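Local coordinates for protein pectinesterase A (Erwinia chrysanthemi, PDB 2NTP) that hydrolyses the methyl esters of galacturonosyl units in pectin, releasing methanol and starting the maceration and soft-rotting of plant tissue, at residues V66-T71 against R106-F111; A73-S78 against S123-T128; D127-A132 against G151-L156; G172-I177 against R193-V198. All coordinates share one frame; numbering follows the deposited sequence.

The four contacts cluster around the cleft that holds the hexasaccharide. Interaction 1 pairs two neighbouring coils, and its centre is about 9 Å from that of interaction 3, where Q129, Q153 and D154 meet the sugar. Interaction 2 joins the outlying loops and shares D127 and T128 with interaction 3; F109 of interaction 1 packs on it, with CE1 3.9 Å from I125 CD1. Interactions 3 and 4, centres about 10 Å apart, both touch the chain C galacturonate, bringing the proton donor D154 and the nucleophile D175 together. They also join through backbone, Y152 O lying 2.8 Å from T173 N. F111 bridges interactions 1 and 4 by packing against R195.

Interaction 1 (V66-T71 against R106-F111)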
# COMPACT_ATOMS: atom_id res chain seq x y z
N VAL A 66 0.68 10.73 13.90
CA VAL A 66 0.43 10.79 12.46
C VAL A 66 1.61 11.41 11.71
O VAL A 66 2.12 12.46 12.10
CB VAL A 66 -0.87 11.60 12.12
CG1 VAL A 66 -1.16 11.56 10.63
CG2 VAL A 66 -2.07 11.06 12.89
N ILE A 67 2.02 10.74 10.64
CA ILE A 67 3.02 11.27 9.71
C ILE A 67 2.28 11.52 8.39
O ILE A 67 1.72 10.59 7.82
CB ILE A 67 4.19 10.29 9.49
CG1 ILE A 67 4.71 9.78 10.84
CG2 ILE A 67 5.29 10.93 8.64
CD1 ILE A 67 5.70 8.61 10.75
N ALA A 68 2.27 12.77 7.94
CA ALA A 68 1.42 13.15 6.81
C ALA A 68 2.05 14.20 5.91
O ALA A 68 2.71 15.13 6.38
CB ALA A 68 0.07 13.65 7.33
N ALA A 69 1.84 14.04 4.61
CA ALA A 69 2.19 15.05 3.62
C ALA A 69 1.29 14.90 2.40
O ALA A 69 0.80 13.79 2.12
CB ALA A 69 3.66 14.95 3.23
N ALA A 70 1.06 16.00 1.69
CA ALA A 70 0.22 15.98 0.49
C ALA A 70 1.07 16.09 -0.77
O ALA A 70 1.66 17.14 -1.05
CB ALA A 70 -0.81 17.10 0.55
N THR A 71 1.13 15.00 -1.53
CA THR A 71 1.90 14.97 -2.78
C THR A 71 1.26 14.00 -3.77
O THR A 71 1.14 12.81 -3.47
CB THR A 71 3.38 14.53 -2.54
OG1 THR A 71 3.87 15.06 -1.30
CG2 THR A 71 4.28 14.96 -3.70
N ARG A 106 -0.10 9.06 6.23
CA ARG A 106 -1.08 9.59 5.28
C ARG A 106 -0.43 10.26 4.08
O ARG A 106 0.61 10.92 4.21
CB ARG A 106 -1.99 10.64 5.95
CG ARG A 106 -2.58 10.26 7.30
CD ARG A 106 -3.76 11.19 7.64
NE ARG A 106 -3.39 12.61 7.56
CZ ARG A 106 -3.61 13.52 8.51
NH1 ARG A 106 -4.21 13.19 9.65
NH2 ARG A 106 -3.22 14.77 8.31
N ASN A 107 -1.04 10.09 2.92
CA ASN A 107 -0.88 11.07 1.85
C ASN A 107 -2.14 11.93 1.84
O ASN A 107 -3.25 11.42 1.68
CB ASN A 107 -0.60 10.45 0.49
CG ASN A 107 -0.08 11.47 -0.53
OD1 ASN A 107 -0.63 12.57 -0.66
ND2 ASN A 107 0.99 11.11 -1.23
N ASP A 108 -1.95 13.23 2.07
CA ASP A 108 -3.07 14.14 2.25
C ASP A 108 -3.52 14.81 0.96
O ASP A 108 -4.32 15.76 0.99
CB ASP A 108 -2.74 15.19 3.32
CG ASP A 108 -2.85 14.64 4.73
OD1 ASP A 108 -3.42 13.55 4.93
OD2 ASP A 108 -2.36 15.33 5.66
N PHE A 109 -3.02 14.33 -0.18
CA PHE A 109 -3.52 14.81 -1.47
C PHE A 109 -5.03 14.67 -1.47
O PHE A 109 -5.58 13.58 -1.28
CB PHE A 109 -2.90 14.07 -2.65
CG PHE A 109 -3.50 14.44 -3.98
CD1 PHE A 109 -3.37 15.72 -4.49
CD2 PHE A 109 -4.21 13.49 -4.72
CE1 PHE A 109 -3.93 16.06 -5.72
CE2 PHE A 109 -4.78 13.82 -5.95
CZ PHE A 109 -4.64 15.11 -6.45
N ASP A 110 -5.71 15.80 -1.68
CA ASP A 110 -7.16 15.82 -1.62
C ASP A 110 -7.73 15.39 -2.96
O ASP A 110 -8.15 16.21 -3.77
CB ASP A 110 -7.65 17.22 -1.23
CG ASP A 110 -9.09 17.24 -0.75
OD1 ASP A 110 -9.88 16.34 -1.12
OD2 ASP A 110 -9.45 18.18 -0.01
N PHE A 111 -7.72 14.08 -3.20
CA PHE A 111 -8.27 13.54 -4.43
C PHE A 111 -9.69 14.03 -4.76
O PHE A 111 -9.92 14.49 -5.87
CB PHE A 111 -8.20 12.01 -4.43
CG PHE A 111 -8.80 11.37 -5.65
CD1 PHE A 111 -8.04 11.20 -6.80
CD2 PHE A 111 -10.12 10.93 -5.64
CE1 PHE A 111 -8.59 10.61 -7.93
CE2 PHE A 111 -10.68 10.34 -6.76
CZ PHE A 111 -9.92 10.18 -7.92
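A68 pairs with R106 and A69 with N107 in two successive parallel bridges between strands 65-69 and 103-107, neighbouring rungs of one sheet of the right-handed parallel beta-helix of the pectinesterases. R106 N donates to I67 O at 2.9 Å. The return bond, from A69 N to R106 O, is weak, but D108 N reaches A69 O at 2.8 Å. CA-H...O contacts from A68 to R106 O and from N107 to A69 O fill in between.

On the face carrying A68 and R106, the arginine bends at chi3, which brings its guanidinium alongside D108. V66 CG1 lies over one face of the guanidinium, 3.6 Å from R106 NH1. R106 grips D108 side-on, NE to OD1 and NH2 to OD2, a two-bond salt bridge that should fix the rotation of both groups; A68 CB lies beside the pair, 3.4 Å from D108 OD2.

The face of A69 and N107 behaves differently. With CG anti to the backbone N (chi1 -165°), the N107 amide swings over to the other segment and takes over the pairing where both strands have ended. OD1 accepts from T71 N and also, closing an Asx turn, from F109 N, so two backbone donors hold this one oxygen. The amide nitrogen has a second partner in V131 O of the next coil. Toward 66-71, N107 ND2 donates to T71 O at 2.8 Å, in the carbonyl plane and on a lone pair.

Interaction 2 (A73-S78 against S123-T128)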
# COMPACT_ATOMS: atom_id res chain seq x y z
N ALA A 73 1.39 12.36 -7.84
CA ALA A 73 2.32 12.11 -8.93
C ALA A 73 2.44 13.33 -9.84
O ALA A 73 3.53 13.64 -10.32
CB ALA A 73 1.90 10.89 -9.74
N GLY A 74 1.32 14.03 -10.03
CA GLY A 74 1.27 15.20 -10.91
C GLY A 74 1.64 16.51 -10.25
O GLY A 74 1.66 17.56 -10.92
N THR A 75 1.93 16.48 -8.95
CA THR A 75 2.44 17.65 -8.24
C THR A 75 3.80 18.01 -8.83
O THR A 75 4.63 17.13 -9.07
CB THR A 75 2.56 17.41 -6.71
OG1 THR A 75 1.29 17.02 -6.18
CG2 THR A 75 3.04 18.66 -5.98
N LEU A 76 4.01 19.30 -9.08
CA LEU A 76 5.25 19.75 -9.71
C LEU A 76 6.33 20.14 -8.70
O LEU A 76 6.05 20.74 -7.66
CB LEU A 76 4.97 20.91 -10.68
CG LEU A 76 4.00 20.64 -11.83
CD1 LEU A 76 3.74 21.92 -12.63
CD2 LEU A 76 4.50 19.54 -12.75
N LYS A 77 7.57 19.77 -9.02
CA LYS A 77 8.74 20.18 -8.24
C LYS A 77 9.16 21.59 -8.63
O LYS A 77 8.47 22.26 -9.41
CB LYS A 77 9.92 19.23 -8.50
CG LYS A 77 9.69 17.79 -8.13
CD LYS A 77 10.98 17.01 -8.35
CE LYS A 77 10.71 15.53 -8.49
NZ LYS A 77 11.98 14.79 -8.75
N SER A 78 10.30 22.04 -8.10
CA SER A 78 10.86 23.35 -8.40
C SER A 78 11.26 23.51 -9.87
O SER A 78 11.04 24.56 -10.47
CB SER A 78 12.07 23.63 -7.50
OG SER A 78 11.70 23.62 -6.13
N SER A 123 -4.88 23.94 -12.30
CA SER A 123 -4.40 23.31 -11.07
C SER A 123 -4.98 21.90 -10.87
O SER A 123 -4.59 21.19 -9.93
CB SER A 123 -4.68 24.19 -9.85
OG SER A 123 -6.05 24.16 -9.48
N LYS A 124 -5.92 21.51 -11.74
CA LYS A 124 -6.49 20.16 -11.69
C LYS A 124 -5.48 19.13 -12.21
O LYS A 124 -5.09 19.17 -13.38
CB LYS A 124 -7.81 20.08 -12.47
CG LYS A 124 -8.60 18.79 -12.23
CD LYS A 124 -9.92 18.78 -12.98
CE LYS A 124 -10.76 17.57 -12.58
NZ LYS A 124 -12.14 17.64 -13.13
N ILE A 125 -5.08 18.22 -11.33
CA ILE A 125 -4.06 17.22 -11.61
C ILE A 125 -4.65 15.98 -12.27
O ILE A 125 -5.68 15.46 -11.81
CB ILE A 125 -3.30 16.85 -10.29
CG1 ILE A 125 -2.42 18.03 -9.83
CG2 ILE A 125 -2.45 15.59 -10.47
CD1 ILE A 125 -1.79 17.86 -8.45
N LYS A 126 -4.01 15.50 -13.33
CA LYS A 126 -4.42 14.27 -14.01
C LYS A 126 -3.75 13.03 -13.42
O LYS A 126 -4.36 11.96 -13.33
CB LYS A 126 -4.14 14.35 -15.52
CG LYS A 126 -5.15 15.19 -16.28
CD LYS A 126 -4.73 15.40 -17.72
CE LYS A 126 -5.73 16.29 -18.45
NZ LYS A 126 -5.23 16.69 -19.79
N ASP A 127 -2.48 13.17 -13.03
CA ASP A 127 -1.72 12.08 -12.42
C ASP A 127 -2.00 12.06 -10.92
O ASP A 127 -1.24 12.60 -10.11
CB ASP A 127 -0.22 12.23 -12.70
CG ASP A 127 0.11 12.12 -14.19
OD1 ASP A 127 -0.80 11.83 -15.00
OD2 ASP A 127 1.29 12.31 -14.54
N THR A 128 -3.11 11.41 -10.57
CA THR A 128 -3.72 11.51 -9.25
C THR A 128 -3.23 10.47 -8.24
O THR A 128 -3.70 10.45 -7.10
CB THR A 128 -5.26 11.45 -9.34
OG1 THR A 128 -5.64 10.38 -10.22
CG2 THR A 128 -5.80 12.77 -9.89
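I125 turns CG2 anti to its own nitrogen (chi1 -70° for CG1), which sets that methyl against the backbone of G74, while the extended CG1 branch carries CD1 on to T75. D127 sits at the centre of an inverse gamma turn, and this bend presents its carbonyl to the same glycine. G74 N donates to D127 O at 2.9 Å, in the carbonyl plane and on a lone pair, though the bond is bent, at 135°.

Glycine has no side chain here, and I125 CG2 comes directly onto G74 CA at 3.8 Å. On the other side of the hydrogen bond A73 CB meets D127 CB at 3.9 Å, and I125 CD1 lies 3.9 Å from T75 OG1, a hydroxyl bonded locally to A72 N. The D127 carboxylate turns elsewhere, to a salt bridge with K82.

These are two irregular loops at the rim of the substrate cleft. A73 also packs on Q129 and lies about 4 Å, side chain to side chain, from T85, both of which bind substrate. With one bent backbone hydrogen bond and a few van der Waals contacts, and no salt bridge between the two segments, the join rests little on charge.

Interaction 3 (D127-A132 against G151-L156). With ADA (alpha-D-galactopyranuronic acid), chain C; ADA (alpha-D-galactopyranuronic acid), chain B; ADA (alpha-D-galactopyranuronic acid), chain D.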
# COMPACT_ATOMS: atom_id res chain seq x y z
N ASP A 127 -2.48 13.17 -13.03
CA ASP A 127 -1.72 12.08 -12.42
C ASP A 127 -2.00 12.06 -10.92
O ASP A 127 -1.24 12.60 -10.11
CB ASP A 127 -0.22 12.23 -12.70
CG ASP A 127 0.11 12.12 -14.19
OD1 ASP A 127 -0.80 11.83 -15.00
OD2 ASP A 127 1.29 12.31 -14.54
N THR A 128 -3.11 11.41 -10.57
CA THR A 128 -3.72 11.51 -9.25
C THR A 128 -3.23 10.47 -8.24
O THR A 128 -3.70 10.45 -7.10
CB THR A 128 -5.26 11.45 -9.34
OG1 THR A 128 -5.64 10.38 -10.22
CG2 THR A 128 -5.80 12.77 -9.89
N GLN A 129 -2.29 9.62 -8.64
CA GLN A 129 -1.71 8.70 -7.67
C GLN A 129 -1.01 9.50 -6.57
O GLN A 129 -0.39 10.53 -6.83
CB GLN A 129 -0.78 7.65 -8.30
CG GLN A 129 0.05 8.08 -9.48
CD GLN A 129 -0.72 8.24 -10.78
OE1 GLN A 129 -0.98 9.35 -11.18
NE2 GLN A 129 -1.08 7.14 -11.44
N ALA A 130 -1.16 9.05 -5.33
CA ALA A 130 -0.59 9.75 -4.19
C ALA A 130 -0.32 8.74 -3.08
O ALA A 130 -1.18 8.41 -2.27
CB ALA A 130 -1.53 10.87 -3.72
N VAL A 131 0.92 8.25 -3.09
CA VAL A 131 1.33 7.14 -2.23
C VAL A 131 1.55 7.57 -0.78
O VAL A 131 2.18 8.59 -0.52
CB VAL A 131 2.62 6.50 -2.79
CG1 VAL A 131 3.08 5.34 -1.91
CG2 VAL A 131 2.41 6.02 -4.23
N ALA A 132 1.02 6.79 0.16
CA ALA A 132 1.28 7.03 1.59
C ALA A 132 2.59 6.35 2.00
O ALA A 132 3.45 6.98 2.61
CB ALA A 132 0.11 6.52 2.45
N GLY A 151 -4.95 7.00 2.07
CA GLY A 151 -4.85 7.65 0.76
C GLY A 151 -6.09 7.36 -0.06
O GLY A 151 -7.11 6.87 0.47
N TYR A 152 -6.01 7.67 -1.35
CA TYR A 152 -7.06 7.34 -2.29
C TYR A 152 -6.45 6.43 -3.36
O TYR A 152 -6.45 5.21 -3.21
CB TYR A 152 -7.70 8.60 -2.88
CG TYR A 152 -8.48 9.44 -1.88
CD1 TYR A 152 -9.84 9.20 -1.65
CD2 TYR A 152 -7.87 10.47 -1.16
CE1 TYR A 152 -10.56 9.96 -0.72
CE2 TYR A 152 -8.58 11.24 -0.24
CZ TYR A 152 -9.93 10.99 -0.03
OH TYR A 152 -10.65 11.75 0.88
N GLN A 153 -5.90 7.02 -4.42
CA GLN A 153 -5.25 6.23 -5.46
C GLN A 153 -3.83 5.86 -5.05
O GLN A 153 -3.03 6.73 -4.70
CB GLN A 153 -5.25 6.99 -6.78
CG GLN A 153 -4.73 6.18 -7.98
CD GLN A 153 -5.03 6.84 -9.31
OE1 GLN A 153 -5.63 7.91 -9.36
NE2 GLN A 153 -4.61 6.21 -10.40
N ASP A 154 -3.51 4.56 -5.11
CA ASP A 154 -2.14 4.07 -4.91
C ASP A 154 -1.60 4.27 -3.47
O ASP A 154 -0.41 4.55 -3.26
CB ASP A 154 -1.17 4.71 -5.94
CG ASP A 154 -1.28 4.08 -7.33
OD1 ASP A 154 -2.28 3.39 -7.60
OD2 ASP A 154 -0.36 4.28 -8.15
N THR A 155 -2.46 4.09 -2.48
CA THR A 155 -2.07 4.31 -1.07
C THR A 155 -0.78 3.57 -0.66
O THR A 155 0.12 4.18 -0.08
CB THR A 155 -3.22 3.92 -0.13
OG1 THR A 155 -4.39 4.65 -0.51
CG2 THR A 155 -2.85 4.22 1.34
N LEU A 156 -0.72 2.27 -0.94
CA LEU A 156 0.39 1.42 -0.53
C LEU A 156 1.10 0.78 -1.73
O LEU A 156 0.50 -0.01 -2.46
CB LEU A 156 -0.08 0.33 0.43
CG LEU A 156 0.98 -0.70 0.85
CD1 LEU A 156 2.19 -0.02 1.53
CD2 LEU A 156 0.37 -1.76 1.77
C1 ADA C . -3.63 4.93 -13.86
C2 ADA C . -2.62 4.45 -14.90
C3 ADA C . -2.30 2.97 -14.68
C4 ADA C . -1.87 2.73 -13.23
C5 ADA C . -2.97 3.22 -12.29
C6 ADA C . -2.65 3.04 -10.83
O2 ADA C . -3.16 4.68 -16.21
O3 ADA C . -1.28 2.55 -15.60
O4 ADA C . -0.68 3.48 -12.96
O5 ADA C . -3.18 4.62 -12.53
O6B ADA C . -2.17 1.95 -10.41
O6A ADA C . -2.89 4.00 -10.08
C1 ADA B . 0.50 2.80 -12.49
C2 ADA B . 1.42 3.80 -11.78
C3 ADA B . 1.93 4.83 -12.78
C4 ADA B . 2.62 4.14 -13.95
C5 ADA B . 1.65 3.15 -14.60
C6 ADA B . 2.32 2.41 -15.73
O2 ADA B . 0.71 4.47 -10.73
O3 ADA B . 2.81 5.76 -12.14
O4 ADA B . 3.78 3.42 -13.51
O5 ADA B . 1.16 2.21 -13.63
O6B ADA B . 2.38 1.16 -15.68
O6A ADA B . 2.80 3.09 -16.67
C1 ADA D . -8.40 4.09 -13.32
C2 ADA D . -7.56 5.21 -12.71
C3 ADA D . -6.78 5.95 -13.78
C4 ADA D . -6.04 4.99 -14.72
C5 ADA D . -6.96 3.89 -15.23
C6 ADA D . -6.18 2.90 -16.05
O2 ADA D . -8.43 6.12 -12.04
O3 ADA D . -5.85 6.86 -13.17
O4 ADA D . -4.94 4.37 -14.04
O5 ADA D . -7.57 3.23 -14.11
O6B ADA D . -6.36 1.68 -15.84
O6A ADA D . -5.37 3.32 -16.90
O HOH W 1 -5.05 9.91 -4.71
O HOH W 2 -3.78 8.82 -2.30
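The side chains of Q129 and D154 lie side by side, pointing the same way into the cleft of this parallel beta-helix, with amide and carboxylate planes 77° apart; Q129 CB approaches D154 OD2 at 3.4 Å. The third flat group, the Q153 amide, is reached by T128, whose side chain crosses that of Q153 at about a right angle. T128 OG1 donates to Q153 OE1 at 2.6 Å, tilted 26° from the carbonyl plane. That bond fixes which end of the amide faces the sugar: Q153, extended with CG anti to the backbone N (chi1 -173°), sends NE2 to O6A of the chain C galacturonate at 2.8 Å and to O3 of the chain D unit. This suits its role as transition-state stabiliser.

D154, the proton donor, places OD1 2.6 Å from the same O6A, and OD2 accepts a weak bond from O2 of the chain B unit, which also receives Q129 NE2.

Behind these side chains the backbones stay in register. A130 N donates to Q153 O and A132 N to T155 O, both buried. Two waters also bridge the segments: water 2 links A130 O to Y152 N, and water 1 donates to T128 O at 2.8 Å and accepts from Q153 N at 3.0 Å.

Interaction 4 (G172-I177 against R193-V198); sequences GTVDFI and RYRADV. With ADA (alpha-D-galactopyranuronic acid), chain C.
T173 CG2 is wedged between two arginines, 3.8 Å from R193 CB and 3.7 Å from R195 CD, while V174 CG2 reaches R195 NH1 at 3.5 Å. The segments are loops leaving strands 169-172 and 189-192, consecutive coils of the parallel beta-helix, and the strand pairing ends with R193 N donating to G172 O at 3.0 Å. The aliphatic part of R193 then runs over G172.

The next shell positions R195, which binds substrate. Its chain bends at chi2 (-81°) and again at chi3, folding the guanidinium back toward D197 across the type I turn from R195 to V198. NE meets OD1 and NH2 meets OD2, both in the guanidinium plane, so D197 grips it side-on. V198 CG2 lies 3.3 Å above the plane, over the centre of one face. S204 O takes NH1, and Q115 holds D197 OD2; thus fixed, R195 NH2 donates to the carboxylate of another galacturonate. R193 is anchored separately by a salt bridge to E230.

Past V174 the chain turns a corner at D175, the nucleophile, which has positive phi (55°). R243 NE bridges to OD1, which would hold the carboxylate in place. At the corner the F176 ring turns back under the strand end, with G172 N over the centre of one face. On the sugar side, D175 OD2 lies 2.6 Å from O6B of the chain C galacturonate.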
# COMPACT_ATOMS: atom_id res chain seq x y z
N GLY A 172 -8.34 3.42 0.66
CA GLY A 172 -8.07 3.92 -0.68
C GLY A 172 -9.17 3.64 -1.68
O GLY A 172 -10.25 3.16 -1.33
N THR A 173 -8.87 3.93 -2.94
CA THR A 173 -9.83 3.77 -4.02
C THR A 173 -9.25 2.87 -5.12
O THR A 173 -9.51 1.66 -5.15
CB THR A 173 -10.23 5.15 -4.59
OG1 THR A 173 -9.05 5.89 -4.89
CG2 THR A 173 -11.06 5.93 -3.57
N VAL A 174 -8.44 3.46 -6.00
CA VAL A 174 -7.91 2.74 -7.16
C VAL A 174 -6.53 2.16 -6.85
O VAL A 174 -5.59 2.90 -6.54
CB VAL A 174 -7.82 3.67 -8.40
CG1 VAL A 174 -6.97 3.04 -9.51
CG2 VAL A 174 -9.22 4.02 -8.91
N ASP A 175 -6.42 0.83 -6.94
CA ASP A 175 -5.13 0.13 -6.82
C ASP A 175 -4.43 0.49 -5.51
O ASP A 175 -3.23 0.80 -5.52
CB ASP A 175 -4.22 0.46 -8.03
CG ASP A 175 -4.84 0.05 -9.37
OD1 ASP A 175 -5.90 -0.59 -9.38
OD2 ASP A 175 -4.25 0.39 -10.42
N PHE A 176 -5.16 0.47 -4.39
CA PHE A 176 -4.59 1.04 -3.17
C PHE A 176 -3.58 0.16 -2.44
O PHE A 176 -2.91 0.61 -1.50
CB PHE A 176 -5.63 1.73 -2.26
CG PHE A 176 -6.63 0.82 -1.57
CD1 PHE A 176 -6.31 0.20 -0.36
CD2 PHE A 176 -7.91 0.65 -2.09
CE1 PHE A 176 -7.25 -0.61 0.31
CE2 PHE A 176 -8.86 -0.15 -1.42
CZ PHE A 176 -8.53 -0.78 -0.23
N ILE A 177 -3.45 -1.09 -2.88
CA ILE A 177 -2.30 -1.93 -2.55
C ILE A 177 -1.79 -2.43 -3.89
O ILE A 177 -2.50 -3.16 -4.57
CB ILE A 177 -2.66 -3.14 -1.66
CG1 ILE A 177 -3.30 -2.68 -0.35
CG2 ILE A 177 -1.40 -3.98 -1.38
CD1 ILE A 177 -3.98 -3.81 0.45
N ARG A 193 -13.05 3.38 -0.36
CA ARG A 193 -13.55 4.73 -0.13
C ARG A 193 -14.58 5.20 -1.16
O ARG A 193 -14.59 4.75 -2.31
CB ARG A 193 -12.38 5.72 -0.03
CG ARG A 193 -11.37 5.34 1.05
CD ARG A 193 -10.31 6.41 1.25
NE ARG A 193 -10.80 7.53 2.07
CZ ARG A 193 -10.03 8.52 2.52
NH1 ARG A 193 -8.73 8.54 2.23
NH2 ARG A 193 -10.56 9.49 3.26
N TYR A 194 -15.44 6.10 -0.71
CA TYR A 194 -16.48 6.68 -1.55
C TYR A 194 -15.89 7.55 -2.66
O TYR A 194 -14.96 8.34 -2.43
CB TYR A 194 -17.43 7.50 -0.68
CG TYR A 194 -18.48 8.25 -1.47
CD1 TYR A 194 -19.53 7.56 -2.09
CD2 TYR A 194 -18.41 9.63 -1.61
CE1 TYR A 194 -20.49 8.25 -2.83
CE2 TYR A 194 -19.37 10.32 -2.35
CZ TYR A 194 -20.40 9.62 -2.95
OH TYR A 194 -21.36 10.29 -3.69
N ARG A 195 -16.43 7.40 -3.87
CA ARG A 195 -16.02 8.20 -5.03
C ARG A 195 -17.16 9.09 -5.49
O ARG A 195 -18.08 8.62 -6.15
CB ARG A 195 -15.62 7.29 -6.20
CG ARG A 195 -14.34 6.48 -6.02
CD ARG A 195 -13.08 7.29 -6.29
NE ARG A 195 -13.00 7.91 -7.62
CZ ARG A 195 -12.51 7.33 -8.71
NH1 ARG A 195 -12.07 6.07 -8.67
NH2 ARG A 195 -12.47 8.00 -9.86
N ALA A 196 -17.11 10.37 -5.13
CA ALA A 196 -18.13 11.33 -5.53
C ALA A 196 -18.11 11.58 -7.04
O ALA A 196 -19.11 12.02 -7.62
CB ALA A 196 -17.96 12.64 -4.78
N ASP A 197 -16.98 11.28 -7.67
CA ASP A 197 -16.75 11.59 -9.08
C ASP A 197 -17.09 10.45 -10.04
O ASP A 197 -16.94 10.59 -11.25
CB ASP A 197 -15.29 12.05 -9.30
CG ASP A 197 -14.27 10.96 -8.96
OD1 ASP A 197 -14.36 10.38 -7.86
OD2 ASP A 197 -13.38 10.70 -9.79
N VAL A 198 -17.56 9.33 -9.49
CA VAL A 198 -17.88 8.14 -10.30
C VAL A 198 -19.39 7.97 -10.45
O VAL A 198 -20.12 7.92 -9.46
CB VAL A 198 -17.23 6.86 -9.70
CG1 VAL A 198 -17.75 5.60 -10.39
CG2 VAL A 198 -15.72 6.92 -9.83
C1 ADA C . -3.63 4.93 -13.86
C2 ADA C . -2.62 4.45 -14.90
C3 ADA C . -2.30 2.97 -14.68
C4 ADA C . -1.87 2.73 -13.23
C5 ADA C . -2.97 3.22 -12.29
C6 ADA C . -2.65 3.04 -10.83
O2 ADA C . -3.16 4.68 -16.21
O3 ADA C . -1.28 2.55 -15.60
O4 ADA C . -0.68 3.48 -12.96
O5 ADA C . -3.18 4.62 -12.53
O6B ADA C . -2.17 1.95 -10.41
O6A ADA C . -2.89 4.00 -10.08